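Side-chain contacts in glucose-6-phosphate 1-dehydrogenase (Mycobacterium avium, PDB 4LGV), which probably catalyses the NADP-dependent oxidation of glucose 6-phosphate to 6-phosphogluconolactone, the entry step of the oxidative pentose phosphate pathway: residues A[50-53]-A[54-58]; A[92-95]-A[96-99]; A[140-143]-A[144-148]; A[211-214]-A[215-219]; A[323-327]-A[328-332]. All coordinates share one frame; numbering follows the deposited sequence.

All five contacts are local, each between residues a few places apart in one continuous run, and they follow in series from the N terminus without nesting or crossing. Contact 1 lies at the end of helix 41-56, between strands 32-36 and 64-68 of the parallel six-stranded sheet. Contact 2 begins helix 94-103 and packs against contact 1, their centres about 10 Å apart. Contact 3 starts helix 141-150 on the same sheet, about 28 Å from contact 1 between centres. Contacts 4 and 5 belong to the mixed-sheet part: the first leads into strand 222-230, the second closes the loop between strands 318-323 and 335-340. They join where Arg219 bonds to the backbone of Arg329 and Ala331.

Contact 1: residues A[50-53]-A[54-58]; sequences ALYR and LERRE
From Ala50 to Arg56 the backbone is helical, the carbonyls of Ala50, Leu51 and Tyr52 each accepting from the residue four places on, and Arg57 N still bonds back to Arg53 O; the tightest of these bonds is Arg56 N to Tyr52 O at 2.8 Å. Arg56 also meets Tyr52 with its side chain: NH1 lies 3.7 Å from CE2, at the ring edge, with the guanidinium turned 88° from the ring. A water in the plane of both groups accepts a hydrogen bond from Arg56 NH1 and sits 2.8 Å from Tyr52 OH, which also bonds Asp93 N. Arg53 runs alongside Arg56, and its NH1 approaches Arg56 NH2 to 3.8 Å, at the edge of the Arg56 guanidinium; Arg56 NH2 sits over one face of the Arg53 group, the planes 79° apart. The two arginines gather round one carboxylate, Glu90, while Arg53 and Arg57 share Glu417, which probably offsets the closeness of the positive groups. With CG beside the backbone N (chi1 -67°) and a bend at chi3, Arg57 folds back along the helix, bringing its guanidinium face over Arg53 O, 3.8 Å from the plane. This is the end of the helix in a Rossmann beta-alpha-beta unit, strand 32-36, helix 41-56, strand 64-68. Its inner side is suitably apolar, Leu51 resting on Leu33 and Ile35 of the first strand, and small Ala50 fits against helix 413-424. Buried Glu55 needs countercharge and finds it in Arg99 and Arg103. Glu58 ends the helix in a Schellman motif with positive phi, its N bonding to Glu55 O at 2.9 Å.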
# COMPACT_ATOMS: atom_id res chain seq x y z
N ALA A 50 -44.04 17.82 -14.04
CA ALA A 50 -42.63 18.02 -14.41
C ALA A 50 -42.47 19.05 -15.54
O ALA A 50 -41.63 19.94 -15.42
CB ALA A 50 -42.03 16.72 -14.81
N LEU A 51 -43.34 18.99 -16.56
CA LEU A 51 -43.31 19.97 -17.60
C LEU A 51 -43.65 21.38 -17.07
O LEU A 51 -43.01 22.39 -17.42
CB LEU A 51 -44.29 19.59 -18.71
CG LEU A 51 -43.93 18.33 -19.48
CD1 LEU A 51 -45.07 17.95 -20.42
CD2 LEU A 51 -42.67 18.54 -20.26
N TYR A 52 -44.66 21.44 -16.21
CA TYR A 52 -45.05 22.70 -15.56
C TYR A 52 -43.87 23.29 -14.82
O TYR A 52 -43.61 24.53 -14.91
CB TYR A 52 -46.26 22.46 -14.62
CG TYR A 52 -46.63 23.65 -13.80
CD1 TYR A 52 -47.48 24.63 -14.31
CD2 TYR A 52 -46.12 23.84 -12.51
CE1 TYR A 52 -47.75 25.78 -13.59
CE2 TYR A 52 -46.42 24.98 -11.77
CZ TYR A 52 -47.23 25.92 -12.31
OH TYR A 52 -47.53 27.03 -11.57
N ARG A 53 -43.16 22.46 -14.06
CA ARG A 53 -42.02 22.98 -13.24
C ARG A 53 -40.87 23.45 -14.12
O ARG A 53 -40.22 24.45 -13.84
CB ARG A 53 -41.53 21.92 -12.24
CG ARG A 53 -42.54 21.62 -11.13
CD ARG A 53 -42.20 20.34 -10.38
NE ARG A 53 -40.89 20.34 -9.73
CZ ARG A 53 -40.66 20.74 -8.47
NH1 ARG A 53 -41.63 21.14 -7.69
NH2 ARG A 53 -39.43 20.70 -8.00
N LEU A 54 -40.65 22.75 -15.22
CA LEU A 54 -39.60 23.17 -16.15
C LEU A 54 -39.99 24.50 -16.77
O LEU A 54 -39.15 25.39 -16.92
CB LEU A 54 -39.34 22.10 -17.20
CG LEU A 54 -38.66 20.80 -16.73
CD1 LEU A 54 -38.84 19.70 -17.78
CD2 LEU A 54 -37.19 21.00 -16.48
N GLU A 55 -41.28 24.66 -17.08
CA GLU A 55 -41.79 25.94 -17.59
C GLU A 55 -41.62 27.05 -16.59
O GLU A 55 -41.17 28.14 -16.94
CB GLU A 55 -43.27 25.83 -17.94
CG GLU A 55 -43.85 27.06 -18.60
CD GLU A 55 -43.29 27.25 -19.97
OE1 GLU A 55 -43.63 26.46 -20.87
OE2 GLU A 55 -42.49 28.17 -20.16
N ARG A 56 -41.98 26.81 -15.34
CA ARG A 56 -41.73 27.79 -14.31
C ARG A 56 -40.26 28.24 -14.22
O ARG A 56 -40.00 29.39 -14.00
CB ARG A 56 -42.19 27.30 -12.93
CG ARG A 56 -42.00 28.36 -11.83
CD ARG A 56 -42.70 27.94 -10.55
NE ARG A 56 -42.11 26.71 -9.99
CZ ARG A 56 -42.75 25.74 -9.33
NH1 ARG A 56 -44.05 25.82 -9.08
NH2 ARG A 56 -42.06 24.69 -8.89
N ARG A 57 -39.34 27.30 -14.32
CA ARG A 57 -37.89 27.60 -14.29
C ARG A 57 -37.38 28.14 -15.64
O ARG A 57 -36.17 28.33 -15.81
CB ARG A 57 -37.10 26.33 -13.95
CG ARG A 57 -37.34 25.84 -12.54
CD ARG A 57 -36.27 24.87 -12.07
NE ARG A 57 -36.41 23.58 -12.74
CZ ARG A 57 -37.22 22.59 -12.34
NH1 ARG A 57 -37.98 22.70 -11.26
NH2 ARG A 57 -37.27 21.45 -13.03
N GLU A 58 -38.29 28.34 -16.58
CA GLU A 58 -37.98 28.85 -17.92
C GLU A 58 -37.05 27.92 -18.70
O GLU A 58 -36.28 28.37 -19.50
CB GLU A 58 -37.41 30.27 -17.85
CG GLU A 58 -38.39 31.27 -17.22
CD GLU A 58 -37.81 32.66 -16.99
OE1 GLU A 58 -36.59 32.86 -17.09
OE2 GLU A 58 -38.60 33.55 -16.70
O HOH W 1 -45.86 27.56 -9.38

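Contact 2: residues A[92-95]-A[96-99]; sequences FDDA and VFDR
Asp93 OD1 accepts from two backbone N-H groups of the following turn, Val96 N at 3.4 Å and Ala95 N at 2.9 Å, both weak bonds, the second strongly bent at 126°. Aspartate suits the place, since its short side chain can reach N-H groups that the first turn of a helix leaves without carbonyl partners, and its negative charge should be stabilised by the positive end of the helix dipole. The carboxylate also lies against the CG2 methyl of Val96, with CG 3.6 Å from CG2, the two side chains crossing at about a right angle. The end of the Phe92 side chain comes toward the helix and puts CZ 3.6 Å from Phe97 CB; the rings meet obliquely, planes 36° apart. Both phenylalanines pack on Arg82 and Ile85 of helix 74-87, and Lys86 makes a cation-pi contact with Phe92. Asp94 and Asp98, one turn apart, bring their OD1 atoms to 3.9 Å. A water donates to both, and Arg82 bonds Asp94, so the like charges are bridged. Phe97 N to Asp93 O, 3.0 Å, closes the first helical turn, and the whole is an aspartate N-cap with weak capping bonds, here opening helix 94-103.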
# COMPACT_ATOMS: atom_id res chain seq x y z
N PHE A 92 -49.84 26.42 -8.11
CA PHE A 92 -50.35 26.65 -9.47
C PHE A 92 -50.37 28.14 -9.81
O PHE A 92 -50.98 28.96 -9.10
CB PHE A 92 -51.77 26.07 -9.63
CG PHE A 92 -52.23 26.04 -11.06
CD1 PHE A 92 -51.93 24.96 -11.86
CD2 PHE A 92 -52.94 27.08 -11.61
CE1 PHE A 92 -52.33 24.92 -13.17
CE2 PHE A 92 -53.37 27.06 -12.92
CZ PHE A 92 -53.06 25.98 -13.71
N ASP A 93 -49.66 28.49 -10.86
CA ASP A 93 -49.60 29.87 -11.39
C ASP A 93 -50.11 29.80 -12.83
O ASP A 93 -49.56 29.11 -13.67
CB ASP A 93 -48.15 30.35 -11.30
CG ASP A 93 -47.91 31.68 -11.95
OD1 ASP A 93 -48.70 32.13 -12.82
OD2 ASP A 93 -46.92 32.35 -11.54
N ASP A 94 -51.21 30.48 -13.06
CA ASP A 94 -51.94 30.44 -14.29
C ASP A 94 -51.16 31.00 -15.47
O ASP A 94 -51.33 30.51 -16.60
CB ASP A 94 -53.30 31.11 -14.12
CG ASP A 94 -54.35 30.69 -15.20
OD1 ASP A 94 -54.34 29.55 -15.76
OD2 ASP A 94 -55.22 31.53 -15.49
N ALA A 95 -50.33 32.01 -15.26
CA ALA A 95 -49.46 32.53 -16.31
C ALA A 95 -48.45 31.48 -16.77
O ALA A 95 -48.17 31.37 -17.97
CB ALA A 95 -48.71 33.80 -15.87
N VAL A 96 -47.89 30.73 -15.82
CA VAL A 96 -46.95 29.66 -16.12
C VAL A 96 -47.66 28.61 -16.91
O VAL A 96 -47.11 28.09 -17.89
CB VAL A 96 -46.34 29.06 -14.84
CG1 VAL A 96 -45.47 27.84 -15.14
CG2 VAL A 96 -45.49 30.11 -14.08
N PHE A 97 -48.87 28.24 -16.47
CA PHE A 97 -49.62 27.19 -17.15
C PHE A 97 -49.95 27.62 -18.57
O PHE A 97 -49.82 26.83 -19.50
CB PHE A 97 -50.90 26.82 -16.41
CG PHE A 97 -51.70 25.77 -17.10
CD1 PHE A 97 -51.39 24.46 -16.89
CD2 PHE A 97 -52.68 26.10 -18.05
CE1 PHE A 97 -52.06 23.45 -17.56
CE2 PHE A 97 -53.36 25.08 -18.75
CZ PHE A 97 -53.04 23.75 -18.47
N ASP A 98 -50.30 28.89 -18.75
CA ASP A 98 -50.62 29.39 -20.10
C ASP A 98 -49.42 29.31 -21.04
O ASP A 98 -49.60 29.02 -22.22
CB ASP A 98 -51.23 30.82 -20.10
CG ASP A 98 -52.70 30.86 -19.69
OD1 ASP A 98 -53.34 29.79 -19.57
OD2 ASP A 98 -53.24 31.99 -19.48
N ARG A 99 -48.21 29.54 -20.54
CA ARG A 99 -47.00 29.36 -21.38
C ARG A 99 -46.85 27.91 -21.79
O ARG A 99 -46.56 27.63 -22.92
CB ARG A 99 -45.73 29.78 -20.67
CG ARG A 99 -45.50 31.29 -20.64
CD ARG A 99 -44.02 31.61 -20.50
NE ARG A 99 -43.39 30.90 -19.38
CZ ARG A 99 -43.36 31.32 -18.12
NH1 ARG A 99 -43.95 32.45 -17.76
NH2 ARG A 99 -42.70 30.61 -17.20
O HOH W 2 -55.28 28.96 -17.97

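Contact 3: residues A[140-143]-A[144-148]; sequences LFAP and IVENL
Hydrogen bonding centres on Pro143 O, which accepts twice from Asn147: from the backbone N at 3.0 Å and from side-chain ND2 at 2.9 Å. The two donors reach the carbonyl from opposite faces of its plane, ND2 standing 40° out of it. With chi1 at -92°, well off the usual staggered value, the asparagine bends back on its own turn and presents its amide N-H instead of its oxygen. Upstream, Ile144, Val145 and Glu146 bond in ordinary helical fashion to Leu140, Phe141 and Ala142, Glu146 N lying 2.8 Å from Ala142 O. Proline is suited to this first turn, where its missing N-H costs no helical bond.

Glu146 supplies the charged interaction. Its extended chain passes beside the Ala142 carbonyl, CG 3.3 Å from Ala142 O, and its OE1 forms a salt bridge with Arg178 of helix 169-180.

The apolar contacts lie at Leu140 and Ile144. With CG1 beside its backbone N (chi1 -70°), Ile144 turns back toward the start of the helix, setting CD1 4.2 Å from Leu140 CB. Branched Ile144 also packs on Leu134 of strand 130-134 and on Tyr117, while Val145 faces Leu179, so the hydrophobic residues seat the helix between sheet and neighbouring helices. Such packing is typical of the beta-alpha-beta crossover of a Rossmann fold, here strand 130-134, helix 141-150, strand 158-162.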
# COMPACT_ATOMS: atom_id res chain seq x y z
N LEU A 140 -45.98 -1.92 -26.60
CA LEU A 140 -46.07 -0.96 -27.70
C LEU A 140 -44.79 -0.20 -28.07
O LEU A 140 -44.77 0.52 -29.07
CB LEU A 140 -47.20 0.01 -27.41
CG LEU A 140 -48.57 -0.66 -27.38
CD1 LEU A 140 -49.66 0.33 -26.96
CD2 LEU A 140 -48.92 -1.24 -28.74
N PHE A 141 -43.69 -0.40 -27.34
CA PHE A 141 -42.45 0.33 -27.65
C PHE A 141 -41.96 0.03 -29.06
O PHE A 141 -41.58 0.93 -29.84
CB PHE A 141 -41.34 0.00 -26.64
CG PHE A 141 -41.62 0.50 -25.23
CD1 PHE A 141 -42.48 1.53 -25.00
CD2 PHE A 141 -40.95 -0.06 -24.15
CE1 PHE A 141 -42.71 1.99 -23.72
CE2 PHE A 141 -41.17 0.39 -22.87
CZ PHE A 141 -42.05 1.42 -22.65
N ALA A 142 -41.87 -1.26 -29.36
CA ALA A 142 -41.28 -1.66 -30.63
C ALA A 142 -42.20 -1.27 -31.78
O ALA A 142 -41.73 -0.70 -32.77
CB ALA A 142 -41.00 -3.15 -30.64
N PRO A 143 -43.50 -1.52 -31.65
CA PRO A 143 -44.38 -1.09 -32.73
C PRO A 143 -44.31 0.41 -33.03
O PRO A 143 -44.35 0.79 -34.20
CB PRO A 143 -45.78 -1.49 -32.24
CG PRO A 143 -45.54 -2.69 -31.39
CD PRO A 143 -44.21 -2.43 -30.71
N ILE A 144 -44.22 1.25 -32.00
CA ILE A 144 -44.12 2.69 -32.18
C ILE A 144 -42.82 3.05 -32.90
O ILE A 144 -42.79 3.83 -33.86
CB ILE A 144 -44.19 3.42 -30.83
CG1 ILE A 144 -45.59 3.32 -30.25
CG2 ILE A 144 -43.80 4.88 -30.99
CD1 ILE A 144 -45.70 3.71 -28.79
N VAL A 145 -41.72 2.51 -32.42
CA VAL A 145 -40.39 2.83 -32.97
C VAL A 145 -40.26 2.30 -34.41
O VAL A 145 -39.72 2.97 -35.30
CB VAL A 145 -39.31 2.23 -32.07
CG1 VAL A 145 -37.97 2.21 -32.77
CG2 VAL A 145 -39.18 3.04 -30.79
N GLU A 146 -40.80 1.12 -34.65
CA GLU A 146 -40.84 0.56 -36.01
C GLU A 146 -41.68 1.42 -36.94
O GLU A 146 -41.32 1.62 -38.08
CB GLU A 146 -41.34 -0.87 -35.98
CG GLU A 146 -40.24 -1.83 -35.53
CD GLU A 146 -40.73 -3.17 -35.02
OE1 GLU A 146 -41.95 -3.42 -35.00
OE2 GLU A 146 -39.86 -3.97 -34.60
N ASN A 147 -42.77 1.97 -36.42
CA ASN A 147 -43.60 2.89 -37.20
C ASN A 147 -42.95 4.24 -37.43
O ASN A 147 -43.11 4.84 -38.49
CB ASN A 147 -44.97 3.07 -36.55
CG ASN A 147 -46.01 2.08 -37.08
OD1 ASN A 147 -46.44 2.18 -38.23
ND2 ASN A 147 -46.32 1.07 -36.29
N LEU A 148 -42.20 4.72 -36.43
CA LEU A 148 -41.45 5.96 -36.61
C LEU A 148 -40.40 5.77 -37.71
O LEU A 148 -40.26 6.64 -38.59
CB LEU A 148 -40.79 6.41 -35.33
CG LEU A 148 -41.78 6.86 -34.28
CD1 LEU A 148 -41.08 6.98 -32.94
CD2 LEU A 148 -42.38 8.19 -34.67

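Contact 4: residues A[211-214]-A[215-219]; sequences NALA and KLWDR
Backbone bonds carry the chain from Asn211 to Trp217 through progressively tighter turns. Lys215 N reaches Asn211 O at 3.0 Å as in an alpha helix; Leu216 N then bonds Leu213 O at 2.9 Å and from well above the carbonyl plane. Trp217 N closes a type I beta turn on Ala214 O at 3.2 Å, and Trp217 is the centre of an inverse gamma turn, through a weak bond from Asp218 N to Leu216 O. These turns unwind the short helix 211-214 into the loop that enters strand 222-230, first of the mixed sheet in chain order though interior in it.

Apolar packing pairs Trp217 CZ3 with Leu213 CB at 4.1 Å, and both residues pack on Leu206. Two carbonyls meet carbon: Leu213 O lies near the indole plane at its edge, 3.5 Å from Trp217 CE3, and Ala212 O is 3.4 Å from Leu216 CG. Buried Trp217 NE1 bonds Val263 O.

Among the polar side chains, Lys215 bends at chi2 (-62°) and again at chi4, setting NZ 3.4 Å from Asn211 ND2. Both donate to the second subunit, Asn211 ND2 to His355 O of that subunit and Lys215 NZ, weakly, to Asp220 O of that subunit.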
# COMPACT_ATOMS: atom_id res chain seq x y z
N ASN A 211 -8.04 12.30 -1.63
CA ASN A 211 -7.08 11.24 -1.45
C ASN A 211 -7.27 10.49 -0.11
O ASN A 211 -6.94 9.35 -0.01
CB ASN A 211 -5.66 11.77 -1.57
CG ASN A 211 -4.67 10.70 -2.03
OD1 ASN A 211 -5.04 9.72 -2.63
ND2 ASN A 211 -3.43 10.91 -1.76
N ALA A 212 -7.83 11.16 0.90
CA ALA A 212 -8.05 10.54 2.17
C ALA A 212 -9.04 9.39 1.98
O ALA A 212 -8.93 8.40 2.68
CB ALA A 212 -8.56 11.51 3.19
N LEU A 213 -9.94 9.49 1.01
CA LEU A 213 -10.90 8.43 0.76
C LEU A 213 -10.40 7.47 -0.27
O LEU A 213 -10.59 6.24 -0.13
CB LEU A 213 -12.22 9.03 0.29
CG LEU A 213 -12.89 10.03 1.26
CD1 LEU A 213 -14.23 10.49 0.73
CD2 LEU A 213 -13.06 9.37 2.61
N ALA A 214 -9.79 7.97 -1.34
CA ALA A 214 -9.30 7.09 -2.40
C ALA A 214 -8.32 6.09 -1.85
O ALA A 214 -8.29 4.95 -2.28
CB ALA A 214 -8.65 7.90 -3.53
N LYS A 215 -7.45 6.50 -0.92
CA LYS A 215 -6.53 5.57 -0.29
C LYS A 215 -7.20 4.41 0.43
O LYS A 215 -6.59 3.36 0.54
CB LYS A 215 -5.67 6.29 0.74
CG LYS A 215 -4.53 7.07 0.12
CD LYS A 215 -3.62 6.06 -0.60
CE LYS A 215 -2.18 6.50 -0.76
NZ LYS A 215 -2.26 7.77 -1.49
N LEU A 216 -8.42 4.59 0.91
CA LEU A 216 -9.13 3.57 1.65
C LEU A 216 -10.04 2.71 0.77
O LEU A 216 -10.59 1.72 1.23
CB LEU A 216 -9.99 4.22 2.74
CG LEU A 216 -9.32 5.21 3.69
CD1 LEU A 216 -10.29 5.89 4.63
CD2 LEU A 216 -8.24 4.49 4.49
N TRP A 217 -10.15 3.02 -0.51
CA TRP A 217 -11.27 2.50 -1.30
C TRP A 217 -10.96 1.22 -2.07
O TRP A 217 -11.14 1.13 -3.29
CB TRP A 217 -11.72 3.62 -2.27
CG TRP A 217 -13.17 3.68 -2.46
CD1 TRP A 217 -13.90 2.98 -3.37
CD2 TRP A 217 -14.07 4.55 -1.79
NE1 TRP A 217 -15.24 3.32 -3.25
CE2 TRP A 217 -15.36 4.28 -2.29
CE3 TRP A 217 -13.93 5.52 -0.80
CZ2 TRP A 217 -16.48 5.00 -1.88
CZ3 TRP A 217 -15.05 6.20 -0.37
CH2 TRP A 217 -16.30 5.96 -0.90
N ASP A 218 -10.47 0.23 -1.35
CA ASP A 218 -10.15 -1.10 -1.89
C ASP A 218 -10.12 -2.17 -0.77
O ASP A 218 -10.31 -1.86 0.41
CB ASP A 218 -8.88 -1.07 -2.68
CG ASP A 218 -7.68 -0.72 -1.85
OD1 ASP A 218 -7.62 -1.08 -0.66
OD2 ASP A 218 -6.75 -0.09 -2.38
N ARG A 219 -9.97 -3.44 -1.15
CA ARG A 219 -10.03 -4.57 -0.23
C ARG A 219 -8.97 -4.57 0.84
O ARG A 219 -9.05 -5.35 1.79
CB ARG A 219 -9.90 -5.87 -1.02
CG ARG A 219 -8.55 -6.02 -1.70
CD ARG A 219 -8.58 -7.05 -2.80
NE ARG A 219 -8.79 -8.39 -2.26
CZ ARG A 219 -7.83 -9.17 -1.75
NH1 ARG A 219 -6.59 -8.75 -1.62
NH2 ARG A 219 -8.14 -10.38 -1.36

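Contact 5: residues A[323-327]-A[328-332]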
# COMPACT_ATOMS: atom_id res chain seq x y z
N THR A 323 -23.71 -10.78 -2.67
CA THR A 323 -22.99 -10.83 -3.93
C THR A 323 -21.52 -10.43 -3.69
O THR A 323 -21.03 -10.36 -2.55
CB THR A 323 -23.66 -9.91 -4.97
OG1 THR A 323 -22.98 -10.04 -6.21
CG2 THR A 323 -23.61 -8.47 -4.53
N GLU A 324 -20.79 -10.25 -4.78
CA GLU A 324 -19.37 -9.96 -4.69
C GLU A 324 -18.88 -9.42 -6.03
O GLU A 324 -19.53 -9.61 -7.06
CB GLU A 324 -18.55 -11.21 -4.31
CG GLU A 324 -18.58 -12.28 -5.36
CD GLU A 324 -17.70 -13.50 -5.13
OE1 GLU A 324 -16.47 -13.39 -4.91
OE2 GLU A 324 -18.26 -14.59 -5.24
N ILE A 325 -17.73 -8.77 -6.00
CA ILE A 325 -17.05 -8.28 -7.22
C ILE A 325 -15.64 -8.89 -7.22
O ILE A 325 -14.80 -8.54 -6.38
CB ILE A 325 -16.98 -6.76 -7.23
CG1 ILE A 325 -18.37 -6.17 -7.22
CG2 ILE A 325 -16.23 -6.25 -8.44
CD1 ILE A 325 -18.39 -4.68 -6.92
N ASP A 326 -15.40 -9.82 -8.13
CA ASP A 326 -14.22 -10.67 -8.08
C ASP A 326 -13.08 -10.11 -8.91
O ASP A 326 -12.64 -10.72 -9.90
CB ASP A 326 -14.58 -12.09 -8.54
CG ASP A 326 -13.48 -13.09 -8.29
OD1 ASP A 326 -12.72 -12.98 -7.29
OD2 ASP A 326 -13.37 -14.04 -9.13
N ASN A 327 -12.56 -8.96 -8.49
CA ASN A 327 -11.45 -8.32 -9.21
C ASN A 327 -10.34 -7.87 -8.26
O ASN A 327 -10.40 -8.19 -7.08
CB ASN A 327 -11.98 -7.23 -10.11
CG ASN A 327 -12.47 -5.99 -9.35
OD1 ASN A 327 -12.30 -5.84 -8.15
ND2 ASN A 327 -13.09 -5.08 -10.10
N TRP A 328 -9.34 -7.16 -8.76
CA TRP A 328 -8.21 -6.76 -7.91
C TRP A 328 -8.61 -5.82 -6.77
O TRP A 328 -7.98 -5.81 -5.74
CB TRP A 328 -7.12 -6.10 -8.73
CG TRP A 328 -6.31 -7.03 -9.57
CD1 TRP A 328 -6.51 -8.36 -9.74
CD2 TRP A 328 -5.19 -6.68 -10.41
NE1 TRP A 328 -5.59 -8.86 -10.62
CE2 TRP A 328 -4.75 -7.85 -11.03
CE3 TRP A 328 -4.50 -5.50 -10.66
CZ2 TRP A 328 -3.66 -7.88 -11.91
CZ3 TRP A 328 -3.42 -5.52 -11.54
CH2 TRP A 328 -3.02 -6.68 -12.16
N ARG A 329 -9.65 -5.01 -6.98
CA ARG A 329 -10.02 -3.99 -5.99
C ARG A 329 -10.90 -4.57 -4.89
O ARG A 329 -10.75 -4.19 -3.73
CB ARG A 329 -10.73 -2.84 -6.63
CG ARG A 329 -11.00 -1.67 -5.69
CD ARG A 329 -11.63 -0.48 -6.40
NE ARG A 329 -10.66 0.11 -7.29
CZ ARG A 329 -9.75 0.99 -6.92
NH1 ARG A 329 -9.66 1.41 -5.65
NH2 ARG A 329 -8.90 1.45 -7.81
N TRP A 330 -11.74 -5.54 -5.23
CA TRP A 330 -12.79 -5.98 -4.31
C TRP A 330 -12.85 -7.51 -3.98
O TRP A 330 -13.69 -7.91 -3.19
CB TRP A 330 -14.16 -5.54 -4.84
CG TRP A 330 -14.28 -4.05 -5.04
CD1 TRP A 330 -14.40 -3.38 -6.22
CD2 TRP A 330 -14.33 -3.04 -4.01
NE1 TRP A 330 -14.50 -2.04 -6.00
CE2 TRP A 330 -14.49 -1.81 -4.65
CE3 TRP A 330 -14.24 -3.08 -2.61
CZ2 TRP A 330 -14.52 -0.62 -3.95
CZ3 TRP A 330 -14.30 -1.89 -1.91
CH2 TRP A 330 -14.44 -0.67 -2.58
N ALA A 331 -11.96 -8.31 -4.51
CA ALA A 331 -12.07 -9.78 -4.31
C ALA A 331 -12.12 -10.08 -2.82
O ALA A 331 -11.34 -9.52 -2.04
CB ALA A 331 -10.91 -10.52 -4.94
N GLY A 332 -13.02 -10.99 -2.45
CA GLY A 332 -13.14 -11.44 -1.06
C GLY A 332 -13.97 -10.52 -0.15
O GLY A 332 -14.15 -10.83 1.05
O HOH W 3 -14.03 -12.40 -4.96
O HOH W 4 -16.38 -8.56 -3.63
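The loop joining antiparallel strands 318-323 and 335-340 is organised by Asn327, whose side chain and backbone both grip the residues that follow. OD1 accepts from Trp330 N at 3.0 Å, the donor nearly in line with the C=O bond (177°) although the bond is bent at the hydrogen (144°), and weakly from Arg329 N. Asn327 O takes Ala331 N, also at 3.0 Å. Chi1 of 71° places the amide in the crowded position between backbone N and carbonyl carbon, and the short side chain of asparagine carries its carbonyl to these N-H groups. Ile325 and Trp330 lie side by side, pointing the same way, CB to CB 3.9 Å, and the indole N-H bonds Ala264 O. A water fastens the loop base: it donates to Glu324 OE1 and, at 2.7 Å, to Asp326 OD1, and accepts from Gly332 N. Gly332 tolerates its positive phi without strain. The third subunit meets the outer side, its Ser361 bonding Asp326 OD2 and its Phe360 ring meeting that of Trp328 steeply, while Arg329 pairs with Glu266 of its own chain. Side-chain and backbone carbonyls of one asparagine hold a single turn, an Asx motif at a subunit interface.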